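Local coordinates for protein 8-demethyl-8-aminoriboflavin-5'-phosphate synthase (PDB 5MLD) that replaces the C-8 methyl group of riboflavin-5'-phosphate with an amino group taken from glutamate, in the biosynthesis of the antibiotic roseoflavin, at residues 226-231 with 247-252; 40-45 with 73-78. All coordinates share one frame; numbering follows the deposited sequence.

Interaction 1: residues 226-231 with 247-252; sequences VFAIRV and GEVKVE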
ATOM      1  N   VAL A 226      -9.763 -29.664   0.267  1.00 26.72           N
ATOM      2  CA  VAL A 226     -10.666 -29.023  -0.682  1.00 28.27           C
ATOM      3  C   VAL A 226     -11.221 -27.763  -0.034  1.00 33.12           C
ATOM      4  O   VAL A 226     -11.698 -27.798   1.104  1.00 35.58           O
ATOM      5  CB  VAL A 226     -11.825 -29.949  -1.111  1.00 35.53           C
ATOM      6  CG1 VAL A 226     -12.879 -29.156  -1.872  1.00 34.81           C
ATOM      7  CG2 VAL A 226     -11.312 -31.100  -1.962  1.00 33.57           C
ATOM      8  N   PHE A 227     -11.153 -26.654  -0.753  1.00 26.80           N
ATOM      9  CA  PHE A 227     -11.848 -25.435  -0.372  1.00 30.97           C
ATOM     10  C   PHE A 227     -13.082 -25.315  -1.253  1.00 29.00           C
ATOM     11  O   PHE A 227     -12.978 -25.402  -2.478  1.00 31.47           O
ATOM     12  CB  PHE A 227     -10.947 -24.203  -0.541  1.00 26.72           C
ATOM     13  CG  PHE A 227     -11.643 -22.894  -0.256  1.00 25.33           C
ATOM     14  CD1 PHE A 227     -12.440 -22.285  -1.210  1.00 29.61           C
ATOM     15  CD2 PHE A 227     -11.495 -22.269   0.978  1.00 30.60           C
ATOM     16  CE1 PHE A 227     -13.088 -21.078  -0.940  1.00 29.61           C
ATOM     17  CE2 PHE A 227     -12.134 -21.050   1.252  1.00 28.59           C
ATOM     18  CZ  PHE A 227     -12.932 -20.463   0.298  1.00 23.91           C
ATOM     19  N   ALA A 228     -14.244 -25.107  -0.641  1.00 32.36           N
ATOM     20  CA  ALA A 228     -15.456 -24.917  -1.426  1.00 28.23           C
ATOM     21  C   ALA A 228     -16.443 -24.060  -0.648  1.00 30.75           C
ATOM     22  O   ALA A 228     -16.629 -24.257   0.555  1.00 39.66           O
ATOM     23  CB  ALA A 228     -16.092 -26.262  -1.802  1.00 36.17           C
ATOM     24  N   ILE A 229     -17.064 -23.104  -1.341  1.00 33.37           N
ATOM     25  CA  ILE A 229     -18.095 -22.255  -0.755  1.00 31.28           C
ATOM     26  C   ILE A 229     -19.124 -21.941  -1.830  1.00 31.09           C
ATOM     27  O   ILE A 229     -18.791 -21.833  -3.013  1.00 34.22           O
ATOM     28  CB  ILE A 229     -17.528 -20.934  -0.167  1.00 29.58           C
ATOM     29  CG1 ILE A 229     -16.734 -20.169  -1.226  1.00 29.44           C
ATOM     30  CG2 ILE A 229     -16.709 -21.185   1.100  1.00 31.60           C
ATOM     31  CD1 ILE A 229     -16.596 -18.680  -0.914  1.00 33.19           C
ATOM     32  N   ARG A 230     -20.382 -21.776  -1.408  1.00 29.14           N
ATOM     33  CA  ARG A 230     -21.432 -21.322  -2.309  1.00 29.30           C
ATOM     34  C   ARG A 230     -21.365 -19.809  -2.504  1.00 29.72           C
ATOM     35  O   ARG A 230     -20.941 -19.064  -1.618  1.00 30.49           O
ATOM     36  CB  ARG A 230     -22.811 -21.698  -1.769  1.00 32.88           C
ATOM     37  CG  ARG A 230     -23.038 -23.188  -1.598  1.00 40.27           C
ATOM     38  CD  ARG A 230     -24.516 -23.481  -1.357  1.00 39.51           C
ATOM     39  NE  ARG A 230     -24.736 -24.862  -0.947  1.00 48.01           N
ATOM     40  CZ  ARG A 230     -24.944 -25.860  -1.797  1.00 55.14           C
ATOM     41  NH1 ARG A 230     -24.956 -25.622  -3.105  1.00 51.79           N
ATOM     42  NH2 ARG A 230     -25.141 -27.088  -1.339  1.00 56.30           N
ATOM     43  N   VAL A 231     -21.808 -19.359  -3.672  1.00 29.54           N
ATOM     44  CA  VAL A 231     -21.789 -17.947  -4.045  1.00 29.08           C
ATOM     45  C   VAL A 231     -23.220 -17.481  -4.265  1.00 34.99           C
ATOM     46  O   VAL A 231     -24.005 -18.166  -4.932  1.00 32.84           O
ATOM     47  CB  VAL A 231     -20.947 -17.707  -5.313  1.00 26.82           C
ATOM     48  CG1 VAL A 231     -20.967 -16.253  -5.708  1.00 28.53           C
ATOM     49  CG2 VAL A 231     -19.533 -18.192  -5.098  1.00 28.77           C
ATOM     50  N   GLY A 247     -25.746 -22.197   2.678  1.00 35.43           N
ATOM     51  CA  GLY A 247     -25.626 -23.642   2.721  1.00 41.38           C
ATOM     52  C   GLY A 247     -24.207 -24.103   2.453  1.00 46.61           C
ATOM     53  O   GLY A 247     -23.519 -23.531   1.603  1.00 45.40           O
ATOM     54  N   GLU A 248     -23.738 -25.120   3.168  1.00 47.86           N
ATOM     55  CA  GLU A 248     -22.402 -25.612   2.883  1.00 50.81           C
ATOM     56  C   GLU A 248     -22.419 -26.508   1.643  1.00 53.25           C
ATOM     57  O   GLU A 248     -23.473 -26.914   1.143  1.00 50.15           O
ATOM     58  CB  GLU A 248     -21.825 -26.351   4.089  1.00 52.37           C
ATOM     59  CG  GLU A 248     -22.724 -27.410   4.692  1.00 60.44           C
ATOM     60  CD  GLU A 248     -22.072 -28.100   5.879  1.00 70.35           C
ATOM     61  OE1 GLU A 248     -20.859 -27.881   6.099  1.00 69.39           O
ATOM     62  OE2 GLU A 248     -22.769 -28.859   6.590  1.00 73.53           O
ATOM     63  N   VAL A 249     -21.221 -26.791   1.131  1.00 51.83           N
ATOM     64  CA  VAL A 249     -21.030 -27.592  -0.072  1.00 53.42           C
ATOM     65  C   VAL A 249     -20.527 -28.968   0.337  1.00 49.95           C
ATOM     66  O   VAL A 249     -19.754 -29.096   1.293  1.00 56.14           O
ATOM     67  CB  VAL A 249     -20.034 -26.926  -1.042  1.00 51.39           C
ATOM     68  CG1 VAL A 249     -19.971 -27.686  -2.365  1.00 50.10           C
ATOM     69  CG2 VAL A 249     -20.390 -25.468  -1.262  1.00 43.70           C
ATOM     70  N   LYS A 250     -20.968 -29.997  -0.384  1.00 55.40           N
ATOM     71  CA  LYS A 250     -20.437 -31.344  -0.232  1.00 62.25           C
ATOM     72  C   LYS A 250     -19.870 -31.802  -1.573  1.00 65.83           C
ATOM     73  O   LYS A 250     -20.458 -31.542  -2.630  1.00 66.13           O
ATOM     74  CB  LYS A 250     -21.506 -32.323   0.282  1.00 68.08           C
ATOM     75  CG  LYS A 250     -22.709 -32.542  -0.629  1.00 73.74           C
ATOM     76  CD  LYS A 250     -23.573 -33.693  -0.121  1.00 78.82           C
ATOM     77  CE  LYS A 250     -22.844 -35.020  -0.278  1.00 81.30           C
ATOM     78  NZ  LYS A 250     -22.049 -35.075  -1.535  1.00 82.71           N
ATOM     79  N   VAL A 251     -18.724 -32.478  -1.520  1.00 72.26           N
ATOM     80  CA  VAL A 251     -17.912 -32.765  -2.699  1.00 78.10           C
ATOM     81  C   VAL A 251     -18.208 -34.174  -3.197  1.00 84.53           C
ATOM     82  O   VAL A 251     -18.336 -35.111  -2.400  1.00 86.29           O
ATOM     83  CB  VAL A 251     -16.416 -32.578  -2.372  1.00 71.26           C
ATOM     84  CG1 VAL A 251     -15.531 -33.257  -3.407  1.00 71.59           C
ATOM     85  CG2 VAL A 251     -16.097 -31.093  -2.275  1.00 64.43           C
ATOM     86  N   GLU A 252     -18.307 -34.313  -4.527  1.00 88.37           N
ATOM     87  CA  GLU A 252     -18.705 -35.505  -5.283  1.00 92.50           C
ATOM     88  C   GLU A 252     -18.644 -36.843  -4.548  1.00 97.97           C
ATOM     89  O   GLU A 252     -19.522 -37.155  -3.735  1.00100.88           O
ATOM     90  CB  GLU A 252     -17.846 -35.611  -6.546  1.00 88.77           C
ATOM     91  CG  GLU A 252     -18.642 -35.809  -7.828  1.00 90.14           C
ATOM     92  CD  GLU A 252     -19.438 -37.095  -7.845  1.00 95.43           C
ATOM     93  OE1 GLU A 252     -18.984 -38.091  -7.244  1.00101.03           O
ATOM     94  OE2 GLU A 252     -20.523 -37.109  -8.461  1.00 97.25           O
TER
HETATM   95  O   HOH W   1     -20.892 -22.502   1.439  1.00 33.69           O

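Interaction 2: residues 40-45 with 73-78; sequences EVVRVI and PWLLEK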
ATOM      1  N   GLU A  40      29.480  -5.758   0.115  1.00 22.33           N
ATOM      2  CA  GLU A  40      29.607  -5.762  -1.334  1.00 20.61           C
ATOM      3  C   GLU A  40      28.428  -4.990  -1.894  1.00 20.07           C
ATOM      4  O   GLU A  40      27.293  -5.226  -1.473  1.00 20.22           O
ATOM      5  CB  GLU A  40      29.603  -7.184  -1.881  1.00 23.44           C
ATOM      6  CG  GLU A  40      29.707  -7.251  -3.387  1.00 22.69           C
ATOM      7  CD  GLU A  40      29.966  -8.663  -3.863  1.00 36.16           C
ATOM      8  OE1 GLU A  40      29.719  -9.614  -3.078  1.00 32.43           O
ATOM      9  OE2 GLU A  40      30.422  -8.814  -5.018  1.00 38.65           O
ATOM     10  N   VAL A  41      28.684  -4.080  -2.831  1.00 15.25           N
ATOM     11  CA  VAL A  41      27.623  -3.319  -3.488  1.00 17.38           C
ATOM     12  C   VAL A  41      27.517  -3.827  -4.916  1.00 17.85           C
ATOM     13  O   VAL A  41      28.525  -3.909  -5.626  1.00 18.44           O
ATOM     14  CB  VAL A  41      27.901  -1.802  -3.475  1.00 16.91           C
ATOM     15  CG1 VAL A  41      26.743  -1.043  -4.159  1.00 16.41           C
ATOM     16  CG2 VAL A  41      28.125  -1.279  -2.075  1.00 17.11           C
ATOM     17  N   VAL A  42      26.305  -4.163  -5.340  1.00 18.01           N
ATOM     18  CA  VAL A  42      26.034  -4.573  -6.714  1.00 16.62           C
ATOM     19  C   VAL A  42      24.983  -3.631  -7.269  1.00 18.41           C
ATOM     20  O   VAL A  42      23.957  -3.403  -6.620  1.00 15.46           O
ATOM     21  CB  VAL A  42      25.551  -6.032  -6.781  1.00 18.11           C
ATOM     22  CG1 VAL A  42      25.005  -6.355  -8.153  1.00 18.92           C
ATOM     23  CG2 VAL A  42      26.707  -6.974  -6.430  1.00 20.59           C
ATOM     24  N   ARG A  43      25.249  -3.045  -8.439  1.00 15.01           N
ATOM     25  CA  ARG A  43      24.228  -2.231  -9.107  1.00 16.20           C
ATOM     26  C   ARG A  43      23.574  -3.136 -10.134  1.00 16.58           C
ATOM     27  O   ARG A  43      24.171  -3.445 -11.166  1.00 17.46           O
ATOM     28  CB  ARG A  43      24.793  -0.974  -9.764  1.00 16.18           C
ATOM     29  CG  ARG A  43      23.653  -0.155 -10.343  1.00 15.71           C
ATOM     30  CD  ARG A  43      24.152   1.130 -11.042  1.00 15.78           C
ATOM     31  NE  ARG A  43      24.873   2.026 -10.133  1.00 14.69           N
ATOM     32  CZ  ARG A  43      25.168   3.289 -10.423  1.00 20.78           C
ATOM     33  NH1 ARG A  43      24.779   3.799 -11.578  1.00 17.12           N
ATOM     34  NH2 ARG A  43      25.832   4.055  -9.560  1.00 17.77           N
ATOM     35  N   VAL A  44      22.359  -3.597  -9.821  1.00 16.28           N
ATOM     36  CA  VAL A  44      21.811  -4.750 -10.517  1.00 16.53           C
ATOM     37  C   VAL A  44      21.536  -4.438 -11.985  1.00 16.46           C
ATOM     38  O   VAL A  44      21.642  -5.330 -12.834  1.00 18.69           O
ATOM     39  CB  VAL A  44      20.545  -5.260  -9.793  1.00 21.94           C
ATOM     40  CG1 VAL A  44      20.867  -5.611  -8.342  1.00 19.34           C
ATOM     41  CG2 VAL A  44      19.456  -4.221  -9.823  1.00 19.76           C
ATOM     42  N   ILE A  45      21.221  -3.181 -12.316  1.00 17.09           N
ATOM     43  CA  ILE A  45      20.925  -2.823 -13.703  1.00 19.52           C
ATOM     44  C   ILE A  45      22.157  -2.953 -14.593  1.00 20.60           C
ATOM     45  O   ILE A  45      22.025  -3.033 -15.824  1.00 19.74           O
ATOM     46  CB  ILE A  45      20.326  -1.398 -13.784  1.00 17.81           C
ATOM     47  CG1 ILE A  45      19.594  -1.178 -15.109  1.00 18.44           C
ATOM     48  CG2 ILE A  45      21.386  -0.310 -13.605  1.00 15.23           C
ATOM     49  CD1 ILE A  45      18.291  -1.898 -15.207  1.00 19.74           C
ATOM     50  N   PRO A  73      22.259 -16.602 -12.057  1.00 23.39           N
ATOM     51  CA  PRO A  73      22.906 -17.547 -11.121  1.00 23.56           C
ATOM     52  C   PRO A  73      24.010 -16.907 -10.296  1.00 24.89           C
ATOM     53  O   PRO A  73      24.097 -17.141  -9.082  1.00 23.54           O
ATOM     54  CB  PRO A  73      23.443 -18.645 -12.051  1.00 22.76           C
ATOM     55  CG  PRO A  73      22.480 -18.639 -13.199  1.00 27.37           C
ATOM     56  CD  PRO A  73      22.142 -17.173 -13.414  1.00 25.88           C
ATOM     57  N   TRP A  74      24.850 -16.089 -10.936  1.00 24.47           N
ATOM     58  CA  TRP A  74      25.886 -15.348 -10.221  1.00 25.67           C
ATOM     59  C   TRP A  74      25.290 -14.483  -9.108  1.00 24.82           C
ATOM     60  O   TRP A  74      25.759 -14.515  -7.963  1.00 23.92           O
ATOM     61  CB  TRP A  74      26.672 -14.493 -11.217  1.00 24.54           C
ATOM     62  CG  TRP A  74      27.559 -13.456 -10.612  1.00 25.79           C
ATOM     63  CD1 TRP A  74      28.829 -13.638 -10.147  1.00 28.32           C
ATOM     64  CD2 TRP A  74      27.263 -12.055 -10.436  1.00 24.23           C
ATOM     65  NE1 TRP A  74      29.336 -12.445  -9.681  1.00 29.08           N
ATOM     66  CE2 TRP A  74      28.394 -11.461  -9.845  1.00 26.86           C
ATOM     67  CE3 TRP A  74      26.152 -11.255 -10.717  1.00 22.20           C
ATOM     68  CZ2 TRP A  74      28.449 -10.099  -9.529  1.00 30.18           C
ATOM     69  CZ3 TRP A  74      26.209  -9.902 -10.400  1.00 25.29           C
ATOM     70  CH2 TRP A  74      27.347  -9.341  -9.813  1.00 27.29           C
ATOM     71  N   LEU A  75      24.246 -13.708  -9.423  1.00 22.32           N
ATOM     72  CA  LEU A  75      23.658 -12.834  -8.406  1.00 20.20           C
ATOM     73  C   LEU A  75      22.925 -13.633  -7.333  1.00 20.89           C
ATOM     74  O   LEU A  75      23.010 -13.295  -6.146  1.00 22.79           O
ATOM     75  CB  LEU A  75      22.709 -11.817  -9.052  1.00 20.16           C
ATOM     76  CG  LEU A  75      22.036 -10.794  -8.126  1.00 23.94           C
ATOM     77  CD1 LEU A  75      23.029 -10.086  -7.223  1.00 22.89           C
ATOM     78  CD2 LEU A  75      21.217  -9.767  -8.935  1.00 23.04           C
ATOM     79  N   LEU A  76      22.182 -14.672  -7.732  1.00 21.25           N
ATOM     80  CA  LEU A  76      21.482 -15.510  -6.757  1.00 23.96           C
ATOM     81  C   LEU A  76      22.458 -16.122  -5.766  1.00 24.94           C
ATOM     82  O   LEU A  76      22.165 -16.226  -4.566  1.00 25.25           O
ATOM     83  CB  LEU A  76      20.693 -16.613  -7.475  1.00 22.40           C
ATOM     84  CG  LEU A  76      19.900 -17.582  -6.587  1.00 22.93           C
ATOM     85  CD1 LEU A  76      18.994 -16.825  -5.635  1.00 25.88           C
ATOM     86  CD2 LEU A  76      19.069 -18.553  -7.437  1.00 26.57           C
ATOM     87  N   GLU A  77      23.634 -16.525  -6.244  1.00 25.09           N
ATOM     88  CA  GLU A  77      24.603 -17.131  -5.339  1.00 28.36           C
ATOM     89  C   GLU A  77      25.119 -16.118  -4.325  1.00 24.57           C
ATOM     90  O   GLU A  77      25.330 -16.467  -3.160  1.00 28.13           O
ATOM     91  CB  GLU A  77      25.752 -17.755  -6.127  1.00 30.81           C
ATOM     92  CG  GLU A  77      26.709 -18.590  -5.287  1.00 36.71           C
ATOM     93  CD  GLU A  77      26.010 -19.620  -4.394  1.00 41.68           C
ATOM     94  OE1 GLU A  77      26.459 -19.793  -3.240  1.00 48.27           O
ATOM     95  OE2 GLU A  77      25.023 -20.258  -4.829  1.00 45.11           O
ATOM     96  N   LYS A  78      25.332 -14.861  -4.737  1.00 20.34           N
ATOM     97  CA  LYS A  78      25.715 -13.831  -3.770  1.00 20.02           C
ATOM     98  C   LYS A  78      24.625 -13.620  -2.722  1.00 21.58           C
ATOM     99  O   LYS A  78      24.918 -13.404  -1.539  1.00 22.48           O
ATOM    100  CB  LYS A  78      26.035 -12.515  -4.484  1.00 25.61           C
ATOM    101  CG  LYS A  78      27.334 -12.561  -5.285  1.00 28.58           C
ATOM    102  CD  LYS A  78      27.794 -11.180  -5.729  1.00 29.77           C
ATOM    103  CE  LYS A  78      29.172 -11.260  -6.356  1.00 33.28           C
ATOM    104  NZ  LYS A  78      30.195 -11.659  -5.354  1.00 35.45           N
TER

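Interaction 1: residues 226-231 with 247-252
R230 and V249 meet where strand 226-230 faces the extended tail 247-252; the two backbones run in roughly opposite directions, 146° apart, and I229 CA comes within 6.1 Å of V249 CA. The direct polar contacts come from the arginine side chain. Its chain is extended from CG to NE and passes alongside the G247 carbonyl. NE and NH2 both turn to the next carbonyl, giving two weak hydrogen bonds to E248 O. R230 NH2 to E248 O is 3.0 Å, bent to 129° at the hydrogen. This oxygen approaches the guanidinium at a slant, while V249 CA lies over one face. One water joins the backbones: R230 N donates to it, and it donates to G247 O. The rest is apolar. With V249 CG1 anti to its backbone N (chi1 -173°), CG2 is left anti to the carbonyl carbon and packs against R230 CG at 3.5 Å. V249 CB rests near the methyl of A228, and V226 CG1 touches V251 CG2 at 3.8 Å. Strand 226-230 pairs antiparallel with a strand of the second subunit, which extends the ladder between the two chains. K250 forms a salt bridge to E252 of the second subunit. With bent bonds, one water bridge and small apolar patches, the chemistry implies that the tail is held to the strand by a few modest contacts and not by a continuous backbone ladder.

Interaction 2: residues 40-45 with 73-78
E40 reaches K78 with CG anti to its backbone N (chi1 179°) and an extended chain, while K78 turns at its last torsion (chi4 -66°) to bring NZ round to the carboxylate. The two side chains cross at about a right angle. K78 NZ lies 2.9 Å from E40 OE2, in a salt bridge whose hydrogen bond uses the syn lone pair of that oxygen. A second, weak bond runs from K78 NZ to E40 OE1 at 3.1 Å. The ammonium is thus shared by both carboxylate oxygens, which probably limits the rotation of the carboxylate. K78 CD also lies over one face of the W74 ring, offset toward its rim. Strand 38-43 is a parallel strand of the flavodoxin-like sheet, beside strand 4-9, and helix 72-81 packs on it. The helix segment runs roughly antiparallel to the strand segment, at 147°, and their axes approach to 11.6 Å. Between them V42 points at the helix. Its CG1 meets W74 CH2 at 4.1 Å, the indole coming from the opposite direction, and also touches L75 CD1. V44 CG1 packs on L75 CD2 at 4.2 Å. Strand 4-9 supplies L6 and L8 to V42, and L75 also touches I103 of helix 98-107. The W74 ring also meets that of H47, tilted against it.

Interaction 2 comes first along the chain and closes before interaction 1 opens. Their centres are 47 Å apart, with nearest atoms about 31 Å apart, on opposite sides of the chain's centre. The two share no strand, helix or sheet. The 40-45 with 73-78 contact belongs to the flavodoxin-like domain, where V44 lies about 7 Å from T11 of the FMN site, side chain to side chain. The 226-231 with 247-252 contact lies in the C-terminal arm, whose strand pairs with another subunit. One contact therefore packs a helix on the core sheet, and the other belongs to the assembly of the homotetramer.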